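Local coordinates for sortase family protein (Clostridium perfringens, PDB 4D70) that probably acts as a class D sortase, a cysteine transpeptidase that cleaves sorting signals of surface proteins and joins them to an acceptor amine, at residues H108-D121 with I167-V180. Residues are numbered along the deposited sequence; the frame is centred on the assembly and turned at random.
Sequences HRNTINNEVFRNID and IVTCTNRGKDRYIV
C170, H108 and R177, at positions consistent with the Cys-His-Arg set of sortases, meet where the two segments converge. With CG wedged between backbone N and carbonyl carbon (chi1 67°), the H108 ring drops toward strand 163-171. The small C170 sulfur fits obliquely beside it, SG 3.4 Å from H108 ND1, while V168 O lies at the ring edge. H108 ND1 donates in the ring plane to N110 O (2.8 Å), which fixes the ring's rotation. R177, bent at chi2, brings NE to 3.7 Å from H108 CE1, its guanidinium plane turned 58° from the imidazole; its NH1 is held by G174 O and D176 O. G174, at positive phi (77°) in the type I' turn N172-K175, suits the narrow gap beside T111 by lacking a side chain; T111 CG2 touches its O. N113 suits its place because one amide both accepts and donates: OD1 takes C170 N on a lone pair (2.7 Å), and ND2 gives to C170 O. Hydrocarbon bumps interlock: I167 CG2 sits over one F117 face and against I120 CD1, while T169 CG2 nestles by F117 CD2. Water joins I120 O to Y178 OH. Strand 163-171 lies between 101-109, parallel, and 176-184, antiparallel; strand 137-148 flanks the latter, and I88 packs on F117.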
ATOM      1  N   HIS A 108       3.586  -7.723  -4.730  1.00 43.28           N
ATOM      2  CA  HIS A 108       4.185  -8.815  -5.493  1.00 45.87           C
ATOM      3  C   HIS A 108       4.365  -8.331  -6.896  1.00 49.43           C
ATOM      4  O   HIS A 108       3.659  -7.391  -7.317  1.00 43.99           O
ATOM      5  CB  HIS A 108       3.249 -10.019  -5.504  1.00 43.56           C
ATOM      6  CG  HIS A 108       1.985  -9.773  -6.270  1.00 41.59           C
ATOM      7  ND1 HIS A 108       1.735 -10.336  -7.507  1.00 50.81           N
ATOM      8  CD2 HIS A 108       0.875  -9.073  -5.949  1.00 43.28           C
ATOM      9  CE1 HIS A 108       0.531  -9.976  -7.918  1.00 46.85           C
ATOM     10  NE2 HIS A 108      -0.013  -9.217  -6.984  1.00 47.20           N
ATOM     11  N   ARG A 109       5.295  -8.969  -7.602  1.00 44.43           N
ATOM     12  CA  ARG A 109       5.492  -8.740  -9.030  1.00 48.90           C
ATOM     13  C   ARG A 109       5.384 -10.094  -9.715  1.00 49.85           C
ATOM     14  O   ARG A 109       6.161 -10.996  -9.427  1.00 44.69           O
ATOM     15  CB  ARG A 109       6.865  -8.117  -9.267  1.00 49.27           C
ATOM     16  CG  ARG A 109       7.115  -7.645 -10.702  1.00 46.70           C
ATOM     17  CD  ARG A 109       8.578  -7.297 -10.845  1.00 61.44           C
ATOM     18  NE  ARG A 109       8.936  -6.718 -12.133  1.00 64.90           N
ATOM     19  CZ  ARG A 109       9.426  -7.382 -13.176  1.00 71.15           C
ATOM     20  NH1 ARG A 109       9.610  -8.691 -13.139  1.00 72.57           N
ATOM     21  NH2 ARG A 109       9.700  -6.714 -14.290  1.00 69.49           N
ATOM     22  N   ASN A 110       4.374 -10.250 -10.558  1.00 54.66           N
ATOM     23  CA  ASN A 110       4.027 -11.549 -11.107  1.00 55.09           C
ATOM     24  C   ASN A 110       3.867 -12.532  -9.964  1.00 55.80           C
ATOM     25  O   ASN A 110       3.095 -12.272  -9.065  1.00 49.00           O
ATOM     26  CB  ASN A 110       5.066 -12.012 -12.140  1.00 52.98           C
ATOM     27  CG  ASN A 110       5.166 -11.074 -13.328  1.00 54.58           C
ATOM     28  OD1 ASN A 110       4.160 -10.676 -13.883  1.00 57.00           O
ATOM     29  ND2 ASN A 110       6.381 -10.747 -13.745  1.00 61.15           N
ATOM     30  N   THR A 111       4.584 -13.651  -9.962  1.00 54.73           N
ATOM     31  CA  THR A 111       4.426 -14.633  -8.883  1.00 63.74           C
ATOM     32  C   THR A 111       5.419 -14.467  -7.714  1.00 61.88           C
ATOM     33  O   THR A 111       5.538 -15.365  -6.886  1.00 62.86           O
ATOM     34  CB  THR A 111       4.536 -16.084  -9.421  1.00 58.21           C
ATOM     35  OG1 THR A 111       5.860 -16.315  -9.911  1.00 56.70           O
ATOM     36  CG2 THR A 111       3.506 -16.354 -10.510  1.00 48.83           C
ATOM     37  N   ILE A 112       6.103 -13.336  -7.634  1.00 50.63           N
ATOM     38  CA  ILE A 112       7.110 -13.136  -6.588  1.00 56.12           C
ATOM     39  C   ILE A 112       6.772 -11.968  -5.644  1.00 54.15           C
ATOM     40  O   ILE A 112       6.721 -10.791  -6.050  1.00 48.79           O
ATOM     41  CB  ILE A 112       8.505 -12.930  -7.224  1.00 57.19           C
ATOM     42  CG1 ILE A 112       8.791 -14.044  -8.259  1.00 69.11           C
ATOM     43  CG2 ILE A 112       9.597 -12.905  -6.162  1.00 58.82           C
ATOM     44  CD1 ILE A 112       8.870 -15.465  -7.688  1.00 67.64           C
ATOM     45  N   ASN A 113       6.602 -12.318  -4.375  1.00 49.66           N
ATOM     46  CA  ASN A 113       6.298 -11.329  -3.335  1.00 46.48           C
ATOM     47  C   ASN A 113       7.492 -10.469  -3.087  1.00 55.09           C
ATOM     48  O   ASN A 113       8.633 -10.966  -3.042  1.00 47.88           O
ATOM     49  CB  ASN A 113       5.978 -12.030  -2.035  1.00 40.52           C
ATOM     50  CG  ASN A 113       4.688 -12.790  -2.109  1.00 39.88           C
ATOM     51  OD1 ASN A 113       3.743 -12.349  -2.764  1.00 47.50           O
ATOM     52  ND2 ASN A 113       4.626 -13.932  -1.481  1.00 38.09           N
ATOM     53  N   ASN A 114       7.244  -9.189  -2.883  1.00 56.07           N
ATOM     54  CA  ASN A 114       8.284  -8.306  -2.406  1.00 52.62           C
ATOM     55  C   ASN A 114       8.756  -8.835  -1.057  1.00 53.39           C
ATOM     56  O   ASN A 114       7.942  -9.215  -0.203  1.00 49.72           O
ATOM     57  CB  ASN A 114       7.756  -6.903  -2.274  1.00 48.55           C
ATOM     58  CG  ASN A 114       8.810  -5.937  -1.796  1.00 54.68           C
ATOM     59  OD1 ASN A 114       9.717  -6.311  -1.098  1.00 57.28           O
ATOM     60  ND2 ASN A 114       8.658  -4.669  -2.153  1.00 60.08           N
ATOM     61  N   GLU A 115      10.070  -8.907  -0.899  1.00 51.19           N
ATOM     62  CA  GLU A 115      10.586  -9.543   0.273  1.00 48.00           C
ATOM     63  C   GLU A 115      10.087  -8.770   1.488  1.00 42.19           C
ATOM     64  O   GLU A 115      10.041  -9.344   2.565  1.00 45.88           O
ATOM     65  CB  GLU A 115      12.112  -9.655   0.248  1.00 49.57           C
ATOM     66  N   VAL A 116       9.711  -7.493   1.329  1.00 46.50           N
ATOM     67  CA  VAL A 116       9.193  -6.697   2.456  1.00 49.30           C
ATOM     68  C   VAL A 116       7.953  -7.347   3.074  1.00 44.13           C
ATOM     69  O   VAL A 116       7.721  -7.194   4.266  1.00 45.32           O
ATOM     70  CB  VAL A 116       8.900  -5.223   2.048  1.00 49.37           C
ATOM     71  CG1 VAL A 116       7.631  -5.112   1.231  1.00 44.84           C
ATOM     72  CG2 VAL A 116       8.781  -4.335   3.267  1.00 53.55           C
ATOM     73  N   PHE A 117       7.178  -8.079   2.270  1.00 36.83           N
ATOM     74  CA  PHE A 117       6.019  -8.840   2.782  1.00 40.62           C
ATOM     75  C   PHE A 117       6.252 -10.317   3.004  1.00 45.31           C
ATOM     76  O   PHE A 117       5.286 -11.086   3.105  1.00 38.76           O
ATOM     77  CB  PHE A 117       4.812  -8.654   1.872  1.00 36.31           C
ATOM     78  CG  PHE A 117       4.226  -7.254   1.911  1.00 31.90           C
ATOM     79  CD1 PHE A 117       3.917  -6.638   3.119  1.00 35.10           C
ATOM     80  CD2 PHE A 117       3.945  -6.596   0.755  1.00 35.22           C
ATOM     81  CE1 PHE A 117       3.385  -5.355   3.145  1.00 34.57           C
ATOM     82  CE2 PHE A 117       3.376  -5.330   0.764  1.00 39.58           C
ATOM     83  CZ  PHE A 117       3.116  -4.698   1.956  1.00 34.23           C
ATOM     84  N   ARG A 118       7.522 -10.717   3.127  1.00 43.37           N
ATOM     85  CA  ARG A 118       7.791 -12.129   3.333  1.00 48.25           C
ATOM     86  C   ARG A 118       7.043 -12.664   4.549  1.00 42.73           C
ATOM     87  O   ARG A 118       6.649 -13.805   4.537  1.00 44.02           O
ATOM     88  CB  ARG A 118       9.288 -12.431   3.461  1.00 47.72           C
ATOM     89  CG  ARG A 118       9.967 -11.872   4.701  1.00 54.37           C
ATOM     90  CD  ARG A 118      11.492 -11.832   4.523  1.00 58.98           C
ATOM     91  NE  ARG A 118      12.208 -11.188   5.636  1.00 68.52           N
ATOM     92  CZ  ARG A 118      12.617 -11.794   6.767  1.00 81.69           C
ATOM     93  NH1 ARG A 118      12.384 -13.095   7.000  1.00 79.16           N
ATOM     94  NH2 ARG A 118      13.271 -11.083   7.689  1.00 81.01           N
ATOM     95  N   ASN A 119       6.867 -11.847   5.593  1.00 40.93           N
ATOM     96  CA  ASN A 119       6.137 -12.277   6.794  1.00 43.65           C
ATOM     97  C   ASN A 119       4.683 -11.808   6.931  1.00 40.04           C
ATOM     98  O   ASN A 119       4.093 -11.781   8.043  1.00 38.02           O
ATOM     99  CB  ASN A 119       6.909 -11.820   8.000  1.00 40.45           C
ATOM    100  CG  ASN A 119       8.198 -12.611   8.152  1.00 50.04           C
ATOM    101  OD1 ASN A 119       8.205 -13.822   7.980  1.00 46.59           O
ATOM    102  ND2 ASN A 119       9.281 -11.931   8.447  1.00 49.32           N
ATOM    103  N   ILE A 120       4.078 -11.481   5.824  1.00 35.25           N
ATOM    104  CA  ILE A 120       2.708 -10.984   5.898  1.00 34.34           C
ATOM    105  C   ILE A 120       1.710 -12.006   6.501  1.00 37.22           C
ATOM    106  O   ILE A 120       0.680 -11.623   7.098  1.00 31.57           O
ATOM    107  CB  ILE A 120       2.244 -10.438   4.533  1.00 34.14           C
ATOM    108  CG1 ILE A 120       1.034  -9.541   4.744  1.00 33.19           C
ATOM    109  CG2 ILE A 120       1.938 -11.548   3.516  1.00 33.76           C
ATOM    110  CD1 ILE A 120       0.733  -8.665   3.593  1.00 27.87           C
ATOM    111  N   ASP A 121       2.010 -13.295   6.372  1.00 31.71           N
ATOM    112  CA  ASP A 121       1.143 -14.356   6.934  1.00 34.93           C
ATOM    113  C   ASP A 121       1.066 -14.300   8.490  1.00 31.14           C
ATOM    114  O   ASP A 121       0.209 -14.943   9.101  1.00 31.79           O
ATOM    115  CB  ASP A 121       1.681 -15.704   6.512  1.00 39.79           C
ATOM    116  CG  ASP A 121       3.170 -15.814   6.875  1.00 49.27           C
ATOM    117  OD1 ASP A 121       4.039 -15.255   6.169  1.00 50.79           O
ATOM    118  OD2 ASP A 121       3.458 -16.301   7.948  1.00 49.23           O
ATOM    119  N   ILE A 167      -4.207  -5.075   0.855  1.00 20.81           N
ATOM    120  CA  ILE A 167      -2.851  -5.484   0.441  1.00 21.00           C
ATOM    121  C   ILE A 167      -2.960  -6.781  -0.319  1.00 20.38           C
ATOM    122  O   ILE A 167      -3.583  -7.705   0.142  1.00 22.71           O
ATOM    123  CB  ILE A 167      -1.925  -5.705   1.652  1.00 22.62           C
ATOM    124  CG1 ILE A 167      -1.902  -4.449   2.532  1.00 22.06           C
ATOM    125  CG2 ILE A 167      -0.527  -6.091   1.158  1.00 30.37           C
ATOM    126  CD1 ILE A 167      -0.867  -4.435   3.626  1.00 21.73           C
ATOM    127  N   VAL A 168      -2.426  -6.816  -1.511  1.00 21.11           N
ATOM    128  CA  VAL A 168      -2.424  -8.002  -2.353  1.00 23.99           C
ATOM    129  C   VAL A 168      -1.004  -8.555  -2.528  1.00 25.99           C
ATOM    130  O   VAL A 168      -0.118  -7.844  -3.020  1.00 29.42           O
ATOM    131  CB  VAL A 168      -2.932  -7.643  -3.786  1.00 23.77           C
ATOM    132  CG1 VAL A 168      -3.045  -8.897  -4.678  1.00 26.67           C
ATOM    133  CG2 VAL A 168      -4.272  -6.956  -3.676  1.00 21.79           C
ATOM    134  N   THR A 169      -0.809  -9.804  -2.138  1.00 26.43           N
ATOM    135  CA  THR A 169       0.448 -10.538  -2.356  1.00 28.96           C
ATOM    136  C   THR A 169       0.085 -11.890  -2.917  1.00 28.83           C
ATOM    137  O   THR A 169      -1.083 -12.162  -3.176  1.00 26.61           O
ATOM    138  CB  THR A 169       1.253 -10.713  -1.044  1.00 33.05           C
ATOM    139  OG1 THR A 169       0.439 -11.329  -0.010  1.00 30.69           O
ATOM    140  CG2 THR A 169       1.748  -9.414  -0.529  1.00 36.35           C
ATOM    141  N   CYS A 170       1.077 -12.766  -3.127  1.00 25.97           N
ATOM    142  CA  CYS A 170       0.849 -14.119  -3.615  1.00 28.34           C
ATOM    143  C   CYS A 170       0.955 -15.163  -2.510  1.00 26.45           C
ATOM    144  O   CYS A 170       1.640 -14.978  -1.523  1.00 34.18           O
ATOM    145  CB  CYS A 170       1.919 -14.489  -4.706  1.00 37.35           C
ATOM    146  SG  CYS A 170       1.826 -13.381  -6.102  1.00 46.23           S
ATOM    147  N   THR A 171       0.359 -16.304  -2.760  1.00 29.94           N
ATOM    148  CA  THR A 171       0.521 -17.450  -1.912  1.00 33.35           C
ATOM    149  C   THR A 171       0.333 -18.726  -2.731  1.00 36.04           C
ATOM    150  O   THR A 171       0.010 -18.684  -3.924  1.00 34.56           O
ATOM    151  CB  THR A 171      -0.425 -17.381  -0.692  1.00 30.20           C
ATOM    152  OG1 THR A 171      -0.063 -18.403   0.238  1.00 31.75           O
ATOM    153  CG2 THR A 171      -1.903 -17.551  -1.102  1.00 32.32           C
ATOM    154  N   ASN A 172       0.626 -19.831  -2.095  1.00 36.23           N
ATOM    155  CA  ASN A 172       0.504 -21.138  -2.702  1.00 38.75           C
ATOM    156  C   ASN A 172       1.388 -21.222  -3.974  1.00 35.99           C
ATOM    157  O   ASN A 172       0.898 -21.447  -5.088  1.00 37.15           O
ATOM    158  CB  ASN A 172      -0.939 -21.435  -3.021  1.00 40.19           C
ATOM    159  CG  ASN A 172      -1.154 -22.874  -3.482  1.00 51.27           C
ATOM    160  OD1 ASN A 172      -0.351 -23.755  -3.191  1.00 53.87           O
ATOM    161  ND2 ASN A 172      -2.236 -23.113  -4.218  1.00 53.37           N
ATOM    162  N   ARG A 173       2.686 -21.022  -3.772  1.00 41.11           N
ATOM    163  CA  ARG A 173       3.655 -21.176  -4.840  1.00 40.49           C
ATOM    164  C   ARG A 173       3.250 -20.271  -5.990  1.00 40.86           C
ATOM    165  O   ARG A 173       3.333 -20.628  -7.160  1.00 39.38           O
ATOM    166  CB  ARG A 173       3.795 -22.658  -5.255  1.00 45.06           C
ATOM    167  CG  ARG A 173       4.374 -23.504  -4.128  1.00 54.15           C
ATOM    168  CD  ARG A 173       4.203 -25.014  -4.326  1.00 64.32           C
ATOM    169  NE  ARG A 173       4.825 -25.481  -5.562  1.00 70.55           N
ATOM    170  CZ  ARG A 173       6.108 -25.843  -5.701  1.00 74.92           C
ATOM    171  NH1 ARG A 173       6.949 -25.817  -4.669  1.00 69.04           N
ATOM    172  NH2 ARG A 173       6.559 -26.235  -6.888  1.00 72.51           N
ATOM    173  N   GLY A 174       2.815 -19.056  -5.660  1.00 38.28           N
ATOM    174  CA  GLY A 174       2.504 -18.072  -6.716  1.00 36.29           C
ATOM    175  C   GLY A 174       1.187 -18.263  -7.441  1.00 34.77           C
ATOM    176  O   GLY A 174       0.826 -17.451  -8.296  1.00 40.57           O
ATOM    177  N   LYS A 175       0.440 -19.312  -7.111  1.00 36.07           N
ATOM    178  CA  LYS A 175      -0.789 -19.610  -7.848  1.00 34.23           C
ATOM    179  C   LYS A 175      -1.982 -18.770  -7.386  1.00 37.61           C
ATOM    180  O   LYS A 175      -2.937 -18.525  -8.129  1.00 33.71           O
ATOM    181  CB  LYS A 175      -1.135 -21.083  -7.637  1.00 40.49           C
ATOM    182  CG  LYS A 175      -0.175 -22.007  -8.339  1.00 45.50           C
ATOM    183  CD  LYS A 175      -0.214 -23.414  -7.835  1.00 50.93           C
ATOM    184  CE  LYS A 175       0.909 -24.175  -8.505  1.00 60.27           C
ATOM    185  NZ  LYS A 175       0.821 -25.579  -8.067  1.00 62.38           N
ATOM    186  N   ASP A 176      -1.976 -18.393  -6.121  1.00 34.71           N
ATOM    187  CA  ASP A 176      -3.165 -17.718  -5.563  1.00 37.07           C
ATOM    188  C   ASP A 176      -2.724 -16.369  -5.026  1.00 31.29           C
ATOM    189  O   ASP A 176      -1.559 -16.016  -5.020  1.00 28.71           O
ATOM    190  CB  ASP A 176      -3.719 -18.543  -4.415  1.00 36.66           C
ATOM    191  CG  ASP A 176      -4.193 -19.909  -4.844  1.00 37.88           C
ATOM    192  OD1 ASP A 176      -4.774 -20.060  -5.931  1.00 42.56           O
ATOM    193  OD2 ASP A 176      -4.017 -20.829  -4.062  1.00 39.26           O
ATOM    194  N   ARG A 177      -3.708 -15.585  -4.655  1.00 26.83           N
ATOM    195  CA  ARG A 177      -3.492 -14.256  -4.099  1.00 26.52           C
ATOM    196  C   ARG A 177      -3.886 -14.222  -2.662  1.00 23.23           C
ATOM    197  O   ARG A 177      -4.946 -14.724  -2.295  1.00 26.22           O
ATOM    198  CB  ARG A 177      -4.261 -13.188  -4.886  1.00 30.82           C
ATOM    199  CG  ARG A 177      -3.806 -13.094  -6.358  1.00 38.08           C
ATOM    200  CD  ARG A 177      -2.331 -12.782  -6.477  1.00 37.36           C
ATOM    201  NE  ARG A 177      -1.816 -12.839  -7.866  1.00 46.78           N
ATOM    202  CZ  ARG A 177      -1.094 -13.834  -8.391  1.00 47.39           C
ATOM    203  NH1 ARG A 177      -0.794 -14.944  -7.705  1.00 43.66           N
ATOM    204  NH2 ARG A 177      -0.669 -13.729  -9.633  1.00 51.13           N
ATOM    205  N   TYR A 178      -3.045 -13.625  -1.846  1.00 25.14           N
ATOM    206  CA  TYR A 178      -3.293 -13.525  -0.415  1.00 23.24           C
ATOM    207  C   TYR A 178      -3.703 -12.066  -0.209  1.00 22.35           C
ATOM    208  O   TYR A 178      -2.988 -11.124  -0.621  1.00 22.44           O
ATOM    209  CB  TYR A 178      -2.010 -13.842   0.338  1.00 25.02           C
ATOM    210  CG  TYR A 178      -2.171 -13.975   1.841  1.00 24.28           C
ATOM    211  CD1 TYR A 178      -2.465 -15.200   2.407  1.00 28.82           C
ATOM    212  CD2 TYR A 178      -1.948 -12.910   2.686  1.00 27.91           C
ATOM    213  CE1 TYR A 178      -2.578 -15.345   3.779  1.00 32.53           C
ATOM    214  CE2 TYR A 178      -2.089 -13.042   4.088  1.00 26.83           C
ATOM    215  CZ  TYR A 178      -2.364 -14.240   4.611  1.00 27.32           C
ATOM    216  OH  TYR A 178      -2.483 -14.372   5.969  1.00 29.10           O
ATOM    217  N   ILE A 179      -4.860 -11.886   0.383  1.00 18.69           N
ATOM    218  CA  ILE A 179      -5.516 -10.591   0.550  1.00 18.99           C
ATOM    219  C   ILE A 179      -5.654 -10.229   2.023  1.00 17.04           C
ATOM    220  O   ILE A 179      -6.240 -10.941   2.791  1.00 22.71           O
ATOM    221  CB  ILE A 179      -6.917 -10.635  -0.073  1.00 19.21           C
ATOM    222  CG1 ILE A 179      -6.884 -11.240  -1.517  1.00 21.79           C
ATOM    223  CG2 ILE A 179      -7.553  -9.258  -0.063  1.00 23.21           C
ATOM    224  CD1 ILE A 179      -5.968 -10.521  -2.477  1.00 25.02           C
ATOM    225  N   VAL A 180      -5.208  -9.036   2.378  1.00 18.20           N
ATOM    226  CA  VAL A 180      -5.397  -8.462   3.691  1.00 17.81           C
ATOM    227  C   VAL A 180      -6.209  -7.189   3.499  1.00 19.04           C
ATOM    228  O   VAL A 180      -5.777  -6.304   2.759  1.00 21.06           O
ATOM    229  CB  VAL A 180      -4.034  -8.146   4.309  1.00 20.34           C
ATOM    230  CG1 VAL A 180      -4.201  -7.495   5.665  1.00 23.18           C
ATOM    231  CG2 VAL A 180      -3.214  -9.423   4.514  1.00 21.23           C
TER
HETATM  232  O   HOH W   1      -1.992 -12.388   7.324  1.00 28.07           O